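Hypothetical protein yibA (Escherichia coli, PDB 1OYZ) is of unknown function, though an oxidoreductase activity has been tentatively assigned to it, and is built as an all-helical protein with HEAT repeats. Local coordinates at residues A[69-74]-A[100-105]; A[90-95]-A[123-128]; A[113-118]-A[130-135]; A[135-140]-A[146-151]. All blocks are in the same frame, centred on the assembly; numbering follows the deposited sequence.

Contact 1. Residues A[69-74]-A[100-105]; sequences IRRDIG and LNDKSA
Arg71, on helix 68-80, meets Asp102 just past the end of helix 88-101 in a side-on, two-pronged salt bridge. Arg71 NE donates to Asp102 OD2 at 2.7 Å, and Arg71 NH2 donates to Asp102 OD1 at 2.8 Å, the latter bond nearly straight at 168°. Both carboxylate oxygens offer their syn lone pairs, and the guanidinium and carboxylate planes lie only 19° apart, which suits a two-pronged grip. A bend at chi3 (-59°) turns the arginine chain to present its NE edge to the acid. Its third nitrogen, NH1, is taken by the carbonyl of Asp65, so the guanidinium is held along more than one edge.

The aspartate also organises its own loop. Its OD1 keeps the anti lone pair for the backbone N of Ser104, 2.9 Å away, closing an Asx turn in the link between helices 88-101 and 105-121 of this helical-repeat array. Ser104 in turn occupies the N-cap of helix 105-121, where its OG accepts from the backbone N of Val107; its CB packs beside Arg71 NH2 at 4.1 Å. Aspartate suits the place because one short carboxylate can serve both turn and arginine. Its backbone carbonyl O receives Arg108 NH1.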
loop_
_atom_site.group_PDB
_atom_site.type_symbol
_atom_site.label_atom_id
_atom_site.label_comp_id
_atom_site.label_asym_id
_atom_site.label_seq_id
_atom_site.Cartn_x
_atom_site.Cartn_y
_atom_site.Cartn_z
ATOM N N ILE A 69 -16.336 -2.999 16.836
ATOM C CA ILE A 69 -16.292 -4.049 15.833
ATOM C C ILE A 69 -17.348 -3.745 14.773
ATOM O O ILE A 69 -17.098 -3.862 13.573
ATOM C CB ILE A 69 -16.541 -5.401 16.484
ATOM C CG1 ILE A 69 -15.458 -5.634 17.540
ATOM C CG2 ILE A 69 -16.565 -6.506 15.436
ATOM C CD1 ILE A 69 -15.549 -6.958 18.257
ATOM N N ARG A 70 -18.527 -3.331 15.217
ATOM C CA ARG A 70 -19.569 -2.975 14.274
ATOM C C ARG A 70 -19.197 -1.734 13.494
ATOM O O ARG A 70 -19.502 -1.650 12.306
ATOM C CB ARG A 70 -20.911 -2.750 14.972
ATOM C CG ARG A 70 -21.631 -4.035 15.327
ATOM C CD ARG A 70 -22.989 -3.726 15.958
ATOM N NE ARG A 70 -23.875 -4.891 15.946
ATOM C CZ ARG A 70 -25.129 -4.869 16.399
ATOM N NH1 ARG A 70 -25.641 -3.747 16.903
ATOM N NH2 ARG A 70 -25.882 -5.962 16.327
ATOM N N ARG A 71 -18.542 -0.772 14.140
ATOM C CA ARG A 71 -18.185 0.451 13.426
ATOM C C ARG A 71 -17.167 0.145 12.339
ATOM O O ARG A 71 -17.256 0.647 11.227
ATOM C CB ARG A 71 -17.619 1.515 14.384
ATOM C CG ARG A 71 -18.667 2.095 15.356
ATOM C CD ARG A 71 -18.335 3.521 15.859
ATOM N NE ARG A 71 -17.056 3.624 16.556
ATOM C CZ ARG A 71 -16.794 3.112 17.757
ATOM N NH1 ARG A 71 -17.724 2.446 18.451
ATOM N NH2 ARG A 71 -15.571 3.210 18.245
ATOM N N ASP A 72 -16.207 -0.698 12.670
ATOM C CA ASP A 72 -15.175 -1.072 11.739
ATOM C C ASP A 72 -15.819 -1.757 10.529
ATOM O O ASP A 72 -15.607 -1.362 9.383
ATOM C CB ASP A 72 -14.200 -1.984 12.472
ATOM C CG ASP A 72 -13.024 -2.368 11.634
ATOM O OD1 ASP A 72 -12.336 -1.485 11.111
ATOM O OD2 ASP A 72 -12.777 -3.565 11.506
ATOM N N ILE A 73 -16.630 -2.771 10.803
ATOM C CA ILE A 73 -17.332 -3.504 9.773
ATOM C C ILE A 73 -18.236 -2.606 8.892
ATOM O O ILE A 73 -18.356 -2.811 7.673
ATOM C CB ILE A 73 -18.186 -4.618 10.419
ATOM C CG1 ILE A 73 -17.557 -5.979 10.132
ATOM C CG2 ILE A 73 -19.615 -4.539 9.945
ATOM C CD1 ILE A 73 -17.335 -6.302 8.654
ATOM N N GLY A 74 -18.895 -1.639 9.508
ATOM C CA GLY A 74 -19.735 -0.743 8.736
ATOM C C GLY A 74 -18.932 0.131 7.785
ATOM O O GLY A 74 -19.307 0.322 6.622
ATOM N N LEU A 100 -10.872 10.471 11.140
ATOM C CA LEU A 100 -10.218 11.494 11.934
ATOM C C LEU A 100 -10.553 11.513 13.432
ATOM O O LEU A 100 -9.686 11.849 14.249
ATOM C CB LEU A 100 -10.528 12.868 11.325
ATOM C CG LEU A 100 -10.098 13.101 9.863
ATOM C CD1 LEU A 100 -10.824 14.285 9.306
ATOM C CD2 LEU A 100 -8.585 13.298 9.763
ATOM N N ASN A 101 -11.781 11.114 13.777
ATOM C CA ASN A 101 -12.277 11.163 15.150
ATOM C C ASN A 101 -12.677 9.891 15.859
ATOM O O ASN A 101 -13.018 9.960 17.050
ATOM C CB ASN A 101 -13.474 12.101 15.214
ATOM C CG ASN A 101 -13.166 13.448 14.630
ATOM O OD1 ASN A 101 -12.271 14.149 15.103
ATOM N ND2 ASN A 101 -13.879 13.816 13.576
ATOM N N ASP A 102 -12.654 8.731 15.196
ATOM C CA ASP A 102 -13.075 7.550 15.936
ATOM C C ASP A 102 -12.092 7.202 17.030
ATOM O O ASP A 102 -10.874 7.203 16.824
ATOM C CB ASP A 102 -13.279 6.325 15.036
ATOM C CG ASP A 102 -14.252 5.336 15.639
ATOM O OD1 ASP A 102 -13.856 4.548 16.529
ATOM O OD2 ASP A 102 -15.438 5.365 15.246
ATOM N N LYS A 103 -12.636 6.891 18.195
ATOM C CA LYS A 103 -11.821 6.527 19.331
ATOM C C LYS A 103 -11.061 5.226 19.158
ATOM O O LYS A 103 -10.169 4.934 19.942
ATOM C CB LYS A 103 -12.677 6.454 20.594
ATOM C CG LYS A 103 -13.092 7.818 21.150
ATOM C CD LYS A 103 -13.195 7.750 22.691
ATOM C CE LYS A 103 -13.454 9.120 23.343
ATOM N NZ LYS A 103 -13.374 9.064 24.834
ATOM N N SER A 104 -11.402 4.432 18.151
ATOM C CA SER A 104 -10.686 3.180 17.943
ATOM C C SER A 104 -9.719 3.347 16.768
ATOM O O SER A 104 -10.121 3.741 15.681
ATOM C CB SER A 104 -11.668 2.039 17.656
ATOM O OG SER A 104 -11.047 1.023 16.880
ATOM N N ALA A 105 -8.443 3.052 16.992
ATOM C CA ALA A 105 -7.476 3.186 15.937
ATOM C C ALA A 105 -7.841 2.191 14.816
ATOM O O ALA A 105 -7.664 2.493 13.626
ATOM C CB ALA A 105 -6.048 2.941 16.483
#

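Contact 2. Residues A[90-95]-A[123-128]; sequences NVFNIL and PIYSPK
Phe92 and Tyr125 lay their rings face against face in an offset stack, with centroids 4.2 Å apart and planes only 4° from parallel. The two side chains run past each other in opposite directions, so each ring also covers the other's CB. This adds a CH-pi contact at either end: Phe92 CB sits 4.0 Å from the centroid of the Tyr125 ring, and Tyr125 CB lies 3.9 Å from that of Phe92. The nearest pair is Phe92 CE1 and Tyr125 CB at 3.5 Å. With CG anti to the backbone N (chi1 -178°), the phenylalanine ring extends from helix 88-101 across the gap to its partner. The other face of the tyrosine is covered by CG1 of Ile124, leaving this ring sandwiched.

These rings join helix 88-101 to the 3-10 turn that leads into the next-but-one helix, 126-136, in the layered packing of a HEAT-like array, with Thr115 of helix 105-121 packed against Phe92. A leucine in place of Phe92 would probably cost the stack and leave one face of Tyr125 poorly covered.

Aliphatic packing comes next: Lys128 lays CB and CD near Phe92 CE2, each 4.0 Å away, an approach oblique to the ring. Lysine fits this exposed margin because its methylenes can pack while its amino end lies near the Asn93 amide, Lys128 NZ 4.2 Å from Asn93 ND2. Among polar contacts, Tyr125 OH is hydrogen-bonded to Asp89 OD1 in the same helix as Phe92, which gives tyrosine a use for its hydroxyl beyond the stack.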
loop_
_atom_site.group_PDB
_atom_site.type_symbol
_atom_site.label_atom_id
_atom_site.label_comp_id
_atom_site.label_asym_id
_atom_site.label_seq_id
_atom_site.Cartn_x
_atom_site.Cartn_y
_atom_site.Cartn_z
ATOM N N ASN A 90 -22.568 12.038 1.607
ATOM C CA ASN A 90 -22.822 11.779 3.018
ATOM C C ASN A 90 -22.001 10.584 3.525
ATOM O O ASN A 90 -21.490 10.609 4.644
ATOM C CB ASN A 90 -24.316 11.533 3.280
ATOM C CG ASN A 90 -25.181 12.789 3.048
ATOM O OD1 ASN A 90 -26.333 12.865 3.505
ATOM N ND2 ASN A 90 -24.627 13.776 2.330
ATOM N N VAL A 91 -21.868 9.541 2.709
ATOM C CA VAL A 91 -21.106 8.384 3.140
ATOM C C VAL A 91 -19.637 8.757 3.230
ATOM O O VAL A 91 -18.953 8.412 4.186
ATOM C CB VAL A 91 -21.341 7.169 2.180
ATOM C CG1 VAL A 91 -20.270 6.070 2.412
ATOM C CG2 VAL A 91 -22.733 6.586 2.433
ATOM N N PHE A 92 -19.157 9.482 2.244
ATOM C CA PHE A 92 -17.780 9.895 2.289
ATOM C C PHE A 92 -17.550 10.695 3.580
ATOM O O PHE A 92 -16.624 10.421 4.340
ATOM C CB PHE A 92 -17.446 10.760 1.101
ATOM C CG PHE A 92 -16.045 11.161 1.082
ATOM C CD1 PHE A 92 -15.082 10.306 0.579
ATOM C CD2 PHE A 92 -15.655 12.341 1.675
ATOM C CE1 PHE A 92 -13.751 10.623 0.666
ATOM C CE2 PHE A 92 -14.315 12.660 1.765
ATOM C CZ PHE A 92 -13.362 11.804 1.266
ATOM N N ASN A 93 -18.413 11.664 3.836
ATOM C CA ASN A 93 -18.275 12.474 5.035
ATOM C C ASN A 93 -18.303 11.632 6.274
ATOM O O ASN A 93 -17.545 11.882 7.223
ATOM C CB ASN A 93 -19.355 13.545 5.059
ATOM C CG ASN A 93 -19.116 14.588 3.989
ATOM O OD1 ASN A 93 -20.045 15.222 3.497
ATOM N ND2 ASN A 93 -17.851 14.763 3.616
ATOM N N ILE A 94 -19.149 10.613 6.279
ATOM C CA ILE A 94 -19.170 9.739 7.425
ATOM C C ILE A 94 -17.810 9.059 7.603
ATOM O O ILE A 94 -17.299 9.012 8.706
ATOM C CB ILE A 94 -20.260 8.682 7.292
ATOM C CG1 ILE A 94 -21.635 9.366 7.439
ATOM C CG2 ILE A 94 -20.067 7.586 8.339
ATOM C CD1 ILE A 94 -22.815 8.491 7.122
ATOM N N LEU A 95 -17.210 8.562 6.528
ATOM C CA LEU A 95 -15.923 7.879 6.635
ATOM C C LEU A 95 -14.780 8.821 7.019
ATOM O O LEU A 95 -13.912 8.495 7.834
ATOM C CB LEU A 95 -15.576 7.204 5.304
ATOM C CG LEU A 95 -16.033 5.790 4.915
ATOM C CD1 LEU A 95 -17.004 5.254 5.892
ATOM C CD2 LEU A 95 -16.596 5.784 3.490
ATOM N N PRO A 123 -12.953 10.594 -7.955
ATOM C CA PRO A 123 -11.879 11.544 -7.665
ATOM C C PRO A 123 -12.311 12.902 -7.100
ATOM O O PRO A 123 -11.478 13.658 -6.622
ATOM C CB PRO A 123 -11.187 11.681 -9.013
ATOM C CG PRO A 123 -11.383 10.346 -9.618
ATOM C CD PRO A 123 -12.811 10.048 -9.320
ATOM N N ILE A 124 -13.593 13.242 -7.164
ATOM C CA ILE A 124 -13.994 14.532 -6.625
ATOM C C ILE A 124 -13.570 14.674 -5.161
ATOM O O ILE A 124 -13.471 15.791 -4.643
ATOM C CB ILE A 124 -15.521 14.754 -6.691
ATOM C CG1 ILE A 124 -16.242 13.734 -5.789
ATOM C CG2 ILE A 124 -15.995 14.696 -8.143
ATOM C CD1 ILE A 124 -17.742 14.008 -5.582
ATOM N N TYR A 125 -13.328 13.541 -4.504
ATOM C CA TYR A 125 -12.944 13.516 -3.095
ATOM C C TYR A 125 -11.448 13.678 -2.797
ATOM O O TYR A 125 -11.054 13.757 -1.634
ATOM C CB TYR A 125 -13.463 12.210 -2.454
ATOM C CG TYR A 125 -14.973 12.035 -2.530
ATOM C CD1 TYR A 125 -15.834 12.994 -1.987
ATOM C CD2 TYR A 125 -15.547 10.923 -3.176
ATOM C CE1 TYR A 125 -17.227 12.864 -2.088
ATOM C CE2 TYR A 125 -16.947 10.786 -3.283
ATOM C CZ TYR A 125 -17.774 11.765 -2.733
ATOM O OH TYR A 125 -19.147 11.666 -2.814
ATOM N N SER A 126 -10.629 13.752 -3.843
ATOM C CA SER A 126 -9.175 13.863 -3.702
ATOM C C SER A 126 -8.710 14.987 -2.789
ATOM O O SER A 126 -7.971 14.748 -1.837
ATOM C CB SER A 126 -8.533 13.995 -5.076
ATOM O OG SER A 126 -8.936 12.889 -5.871
ATOM N N PRO A 127 -9.136 16.219 -3.068
ATOM C CA PRO A 127 -8.743 17.354 -2.225
ATOM C C PRO A 127 -8.952 16.997 -0.744
ATOM O O PRO A 127 -8.063 17.188 0.082
ATOM C CB PRO A 127 -9.684 18.474 -2.694
ATOM C CG PRO A 127 -9.869 18.162 -4.160
ATOM C CD PRO A 127 -10.037 16.649 -4.158
ATOM N N LYS A 128 -10.124 16.467 -0.413
ATOM C CA LYS A 128 -10.405 16.086 0.968
ATOM C C LYS A 128 -9.505 14.971 1.479
ATOM O O LYS A 128 -9.134 14.971 2.652
ATOM C CB LYS A 128 -11.869 15.699 1.118
ATOM C CG LYS A 128 -12.761 16.907 1.243
ATOM C CD LYS A 128 -14.173 16.576 0.831
ATOM C CE LYS A 128 -15.100 17.741 1.081
ATOM N NZ LYS A 128 -15.327 17.892 2.544
#

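Contact 3. Residues A[113-118]-A[130-135]; sequences ESTAQR and VEQSQI
Between residues 113-118 and 130-135 the nearest CA atoms are those of Thr115 and Gln132, 9.6 Å apart. At that spacing the backbones do not touch, and the two side chains must span the gap, meeting from opposite directions. Gln132 does most of the reaching: CG is anti to the backbone N (chi1 -177°) and the chain stays extended beyond it, carrying the amide to the short, branched threonine. The amide meets both branches of Thr115, the hydroxyl as well as the methyl CG2, although which end of the amide faces which branch is uncertain.

Threonine can turn its hydroxyl back on its own helix. Its OG1, at chi1 61°, is hydrogen-bonded to the carbonyl O of Ile112, which gives this buried polar atom a partner within the helix. Glutamine suits the facing position because it combines length with an aliphatic stem, and its side chain also touches Ala99 of helix 88-101. Phe92 and Leu95 from the same helix lie against Thr115.

The two residues therefore meet where three successive helices come together, and such side-chain packing between neighbouring helices is characteristic of the layered alpha-solenoid built by HEAT repeats.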
loop_
_atom_site.group_PDB
_atom_site.type_symbol
_atom_site.label_atom_id
_atom_site.label_comp_id
_atom_site.label_asym_id
_atom_site.label_seq_id
_atom_site.Cartn_x
_atom_site.Cartn_y
_atom_site.Cartn_z
ATOM N N GLU A 113 -8.875 3.605 4.759
ATOM C CA GLU A 113 -8.808 2.718 3.587
ATOM C C GLU A 113 -10.110 2.826 2.768
ATOM O O GLU A 113 -10.071 2.852 1.531
ATOM C CB GLU A 113 -8.541 1.268 4.020
ATOM C CG GLU A 113 -7.077 1.065 4.443
ATOM C CD GLU A 113 -6.868 -0.012 5.504
ATOM O OE1 GLU A 113 -7.823 -0.748 5.838
ATOM O OE2 GLU A 113 -5.729 -0.126 6.009
ATOM N N SER A 114 -11.260 2.914 3.451
ATOM C CA SER A 114 -12.526 3.070 2.733
ATOM C C SER A 114 -12.623 4.440 2.027
ATOM O O SER A 114 -13.161 4.504 0.911
ATOM C CB SER A 114 -13.725 2.840 3.680
ATOM O OG SER A 114 -13.806 1.479 4.115
ATOM N N THR A 115 -12.105 5.541 2.607
ATOM C CA THR A 115 -12.205 6.824 1.877
ATOM C C THR A 115 -11.340 6.735 0.605
ATOM O O THR A 115 -11.630 7.398 -0.406
ATOM C CB THR A 115 -11.719 8.119 2.673
ATOM O OG1 THR A 115 -10.331 7.991 3.004
ATOM C CG2 THR A 115 -12.562 8.385 3.953
ATOM N N ALA A 116 -10.286 5.921 0.659
ATOM C CA ALA A 116 -9.385 5.738 -0.486
ATOM C C ALA A 116 -10.161 5.005 -1.590
ATOM O O ALA A 116 -10.145 5.415 -2.752
ATOM C CB ALA A 116 -8.144 4.916 -0.064
ATOM N N GLN A 117 -10.849 3.932 -1.199
ATOM C CA GLN A 117 -11.652 3.160 -2.124
ATOM C C GLN A 117 -12.630 4.095 -2.835
ATOM O O GLN A 117 -12.693 4.130 -4.062
ATOM C CB GLN A 117 -12.462 2.114 -1.383
ATOM C CG GLN A 117 -11.673 1.173 -0.515
ATOM C CD GLN A 117 -10.955 0.109 -1.304
ATOM O OE1 GLN A 117 -10.738 -0.998 -0.808
ATOM N NE2 GLN A 117 -10.568 0.433 -2.535
ATOM N N ARG A 118 -13.383 4.859 -2.052
ATOM C CA ARG A 118 -14.374 5.764 -2.617
ATOM C C ARG A 118 -13.768 6.834 -3.533
ATOM O O ARG A 118 -14.366 7.211 -4.541
ATOM C CB ARG A 118 -15.190 6.432 -1.493
ATOM C CG ARG A 118 -15.834 5.453 -0.499
ATOM C CD ARG A 118 -17.362 5.630 -0.397
ATOM N NE ARG A 118 -18.000 5.469 -1.703
ATOM C CZ ARG A 118 -18.602 4.368 -2.142
ATOM N NH1 ARG A 118 -18.684 3.285 -1.380
ATOM N NH2 ARG A 118 -19.096 4.340 -3.377
ATOM N N VAL A 130 -6.488 14.562 0.692
ATOM C CA VAL A 130 -5.213 15.183 0.991
ATOM C C VAL A 130 -5.223 15.859 2.378
ATOM O O VAL A 130 -4.300 15.678 3.168
ATOM C CB VAL A 130 -4.853 16.223 -0.065
ATOM C CG1 VAL A 130 -3.663 17.012 0.379
ATOM C CG2 VAL A 130 -4.559 15.534 -1.381
ATOM N N GLU A 131 -6.267 16.640 2.641
ATOM C CA GLU A 131 -6.409 17.348 3.898
ATOM C C GLU A 131 -6.470 16.314 4.992
ATOM O O GLU A 131 -5.927 16.507 6.099
ATOM C CB GLU A 131 -7.710 18.160 3.933
ATOM C CG GLU A 131 -7.517 19.665 3.791
ATOM C CD GLU A 131 -8.798 20.485 4.049
ATOM O OE1 GLU A 131 -9.567 20.147 4.986
ATOM O OE2 GLU A 131 -9.019 21.487 3.330
ATOM N N GLN A 132 -7.162 15.217 4.685
ATOM C CA GLN A 132 -7.314 14.137 5.649
ATOM C C GLN A 132 -5.961 13.533 6.003
ATOM O O GLN A 132 -5.682 13.287 7.175
ATOM C CB GLN A 132 -8.205 13.040 5.075
ATOM C CG GLN A 132 -8.503 11.892 6.027
ATOM C CD GLN A 132 -9.240 10.779 5.316
ATOM O OE1 GLN A 132 -8.623 9.869 4.729
ATOM N NE2 GLN A 132 -10.569 10.864 5.316
ATOM N N SER A 133 -5.131 13.291 4.987
ATOM C CA SER A 133 -3.821 12.682 5.222
ATOM C C SER A 133 -2.890 13.671 5.922
ATOM O O SER A 133 -1.996 13.267 6.676
ATOM C CB SER A 133 -3.223 12.221 3.902
ATOM O OG SER A 133 -4.142 11.386 3.202
ATOM N N GLN A 134 -3.118 14.965 5.707
ATOM C CA GLN A 134 -2.286 15.955 6.370
ATOM C C GLN A 134 -2.348 15.814 7.884
ATOM O O GLN A 134 -1.449 16.246 8.600
ATOM C CB GLN A 134 -2.703 17.353 5.965
ATOM C CG GLN A 134 -2.257 17.661 4.570
ATOM C CD GLN A 134 -2.894 18.903 4.012
ATOM O OE1 GLN A 134 -2.520 19.367 2.935
ATOM N NE2 GLN A 134 -3.866 19.455 4.736
ATOM N N ILE A 135 -3.408 15.210 8.395
ATOM C CA ILE A 135 -3.438 15.048 9.824
ATOM C C ILE A 135 -3.285 13.572 10.196
ATOM O O ILE A 135 -2.619 13.231 11.185
ATOM C CB ILE A 135 -4.730 15.704 10.448
ATOM C CG1 ILE A 135 -5.616 14.669 11.069
ATOM C CG2 ILE A 135 -5.472 16.534 9.439
ATOM C CD1 ILE A 135 -5.303 14.483 12.494
#

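Contact 4. Residues A[135-140]-A[146-151]; sequences ITAFDK and RATAFA
Thr136 and Thr148 face each other tip to tip where the C-terminal end of helix 126-136 leans on helix 142-153, the two helices being joined by a short link. The close-packed part centres on the Thr148 methyl, with Ala137 CB 3.7 Å from Thr148 CG2. That methyl lies anti to the backbone N, which directs it at Ala137. Alanine suits this spot, since the CA atoms of Ala137 and Thr148 are only 5.6 Å apart, and Ile112 of helix 105-121 packs against both threonines. The still shorter approach of the Thr136 methyl to Thr148 is doubtful in the model.

Toward the outside the contact thins. A type I turn spans Thr136 to Asp139; the side chain of Phe138 sets off away from helix 142-153, and Lys140 is exposed. Asp139, which makes no contact with 146-151, is salt-bridged to Arg108.

The hydroxyls of Thr136 and Thr148 lie 3.0 Å apart, OG1 to OG1. Thr148 OG1, beside its backbone N (chi1 -57°), turns back and is hydrogen-bonded to the carbonyl O of Val144. A glycine at Thr148 would probably open a gap beside Ala137 CB and leave the Val144 carbonyl without its side-chain partner. Thr148 thus offers the buried interface a methyl while its hydroxyl is satisfied within its own helix.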
loop_
_atom_site.group_PDB
_atom_site.type_symbol
_atom_site.label_atom_id
_atom_site.label_comp_id
_atom_site.label_asym_id
_atom_site.label_seq_id
_atom_site.Cartn_x
_atom_site.Cartn_y
_atom_site.Cartn_z
ATOM N N ILE A 135 -3.408 15.210 8.395
ATOM C CA ILE A 135 -3.438 15.048 9.824
ATOM C C ILE A 135 -3.285 13.572 10.196
ATOM O O ILE A 135 -2.619 13.231 11.185
ATOM C CB ILE A 135 -4.730 15.704 10.448
ATOM C CG1 ILE A 135 -5.616 14.669 11.069
ATOM C CG2 ILE A 135 -5.472 16.534 9.439
ATOM C CD1 ILE A 135 -5.303 14.483 12.494
ATOM N N THR A 136 -3.845 12.676 9.384
ATOM C CA THR A 136 -3.751 11.275 9.741
ATOM C C THR A 136 -2.357 10.682 9.577
ATOM O O THR A 136 -2.030 9.693 10.215
ATOM C CB THR A 136 -4.741 10.419 8.948
ATOM O OG1 THR A 136 -4.700 9.097 9.475
ATOM C CG2 THR A 136 -4.382 10.351 7.506
ATOM N N ALA A 137 -1.549 11.272 8.700
ATOM C CA ALA A 137 -0.206 10.771 8.526
ATOM C C ALA A 137 0.553 10.954 9.866
ATOM O O ALA A 137 1.589 10.334 10.075
ATOM C CB ALA A 137 0.499 11.508 7.390
ATOM N N PHE A 138 0.026 11.777 10.776
ATOM C CA PHE A 138 0.695 11.962 12.061
ATOM C C PHE A 138 0.008 11.235 13.217
ATOM O O PHE A 138 0.344 11.450 14.381
ATOM C CB PHE A 138 0.840 13.460 12.397
ATOM C CG PHE A 138 1.698 14.225 11.417
ATOM C CD1 PHE A 138 3.087 14.170 11.490
ATOM C CD2 PHE A 138 1.108 14.939 10.380
ATOM C CE1 PHE A 138 3.882 14.811 10.539
ATOM C CE2 PHE A 138 1.882 15.582 9.421
ATOM C CZ PHE A 138 3.279 15.518 9.495
ATOM N N ASP A 139 -0.956 10.381 12.916
ATOM C CA ASP A 139 -1.648 9.640 13.972
ATOM C C ASP A 139 -0.662 8.813 14.792
ATOM O O ASP A 139 0.368 8.365 14.285
ATOM C CB ASP A 139 -2.683 8.687 13.380
ATOM C CG ASP A 139 -3.700 8.213 14.411
ATOM O OD1 ASP A 139 -3.380 7.386 15.280
ATOM O OD2 ASP A 139 -4.839 8.690 14.353
ATOM N N LYS A 140 -1.009 8.575 16.049
ATOM C CA LYS A 140 -0.146 7.824 16.931
ATOM C C LYS A 140 -0.184 6.352 16.593
ATOM O O LYS A 140 0.736 5.614 16.933
ATOM C CB LYS A 140 -0.565 8.046 18.382
ATOM C CG LYS A 140 0.585 8.026 19.371
ATOM C CD LYS A 140 1.082 6.615 19.630
ATOM C CE LYS A 140 1.848 6.507 20.951
ATOM N NZ LYS A 140 1.908 5.080 21.426
ATOM N N ARG A 146 -0.117 3.651 8.381
ATOM C CA ARG A 146 -0.004 2.716 7.258
ATOM C C ARG A 146 -1.165 2.952 6.292
ATOM O O ARG A 146 -0.960 3.119 5.101
ATOM C CB ARG A 146 -0.065 1.260 7.747
ATOM C CG ARG A 146 0.301 0.208 6.691
ATOM C CD ARG A 146 0.100 -1.194 7.252
ATOM N NE ARG A 146 0.458 -1.242 8.673
ATOM C CZ ARG A 146 -0.009 -2.144 9.534
ATOM N NH1 ARG A 146 -0.852 -3.083 9.122
ATOM N NH2 ARG A 146 0.348 -2.097 10.817
ATOM N N ALA A 147 -2.388 2.968 6.818
ATOM C CA ALA A 147 -3.541 3.168 5.968
ATOM C C ALA A 147 -3.432 4.518 5.271
ATOM O O ALA A 147 -3.893 4.681 4.145
ATOM C CB ALA A 147 -4.825 3.053 6.785
ATOM N N THR A 148 -2.776 5.478 5.914
ATOM C CA THR A 148 -2.615 6.802 5.314
ATOM C C THR A 148 -1.675 6.660 4.129
ATOM O O THR A 148 -1.865 7.301 3.078
ATOM C CB THR A 148 -2.015 7.838 6.323
ATOM O OG1 THR A 148 -2.850 7.916 7.488
ATOM C CG2 THR A 148 -1.934 9.228 5.695
ATOM N N ALA A 149 -0.657 5.819 4.273
ATOM C CA ALA A 149 0.275 5.648 3.149
ATOM C C ALA A 149 -0.501 5.152 1.922
ATOM O O ALA A 149 -0.350 5.671 0.811
ATOM C CB ALA A 149 1.390 4.653 3.529
ATOM N N PHE A 150 -1.339 4.147 2.132
ATOM C CA PHE A 150 -2.155 3.606 1.050
ATOM C C PHE A 150 -2.993 4.692 0.406
ATOM O O PHE A 150 -3.049 4.832 -0.817
ATOM C CB PHE A 150 -3.088 2.531 1.595
ATOM C CG PHE A 150 -4.093 2.057 0.599
ATOM C CD1 PHE A 150 -3.679 1.521 -0.621
ATOM C CD2 PHE A 150 -5.446 2.170 0.862
ATOM C CE1 PHE A 150 -4.603 1.109 -1.565
ATOM C CE2 PHE A 150 -6.375 1.762 -0.074
ATOM C CZ PHE A 150 -5.952 1.231 -1.292
ATOM N N ALA A 151 -3.667 5.456 1.255
ATOM C CA ALA A 151 -4.519 6.531 0.791
ATOM C C ALA A 151 -3.790 7.473 -0.149
ATOM O O ALA A 151 -4.233 7.715 -1.271
ATOM C CB ALA A 151 -5.050 7.320 1.974
#

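How the contacts relate
From the N terminus, contact 1 comes first, linking helix 68-80 to the turn after helix 88-101 and closing a loop across 25 intervening residues. Before it closes, contact 2 has opened on helix 88-101, so the two cross; contact 2 spans helix 105-121 in the chain to the start of helix 126-136. Contact 3 opens within that span and ends beyond it, crossing contact 2, and the two touch through Leu95 and Thr115. Contact 4 follows in series, sharing Ile135 with contact 3 and closing the short loop into helix 142-153. Leu100 of contact 1 packs on Ile135; together the four contacts tie five successive helices, 68-80 to 142-153.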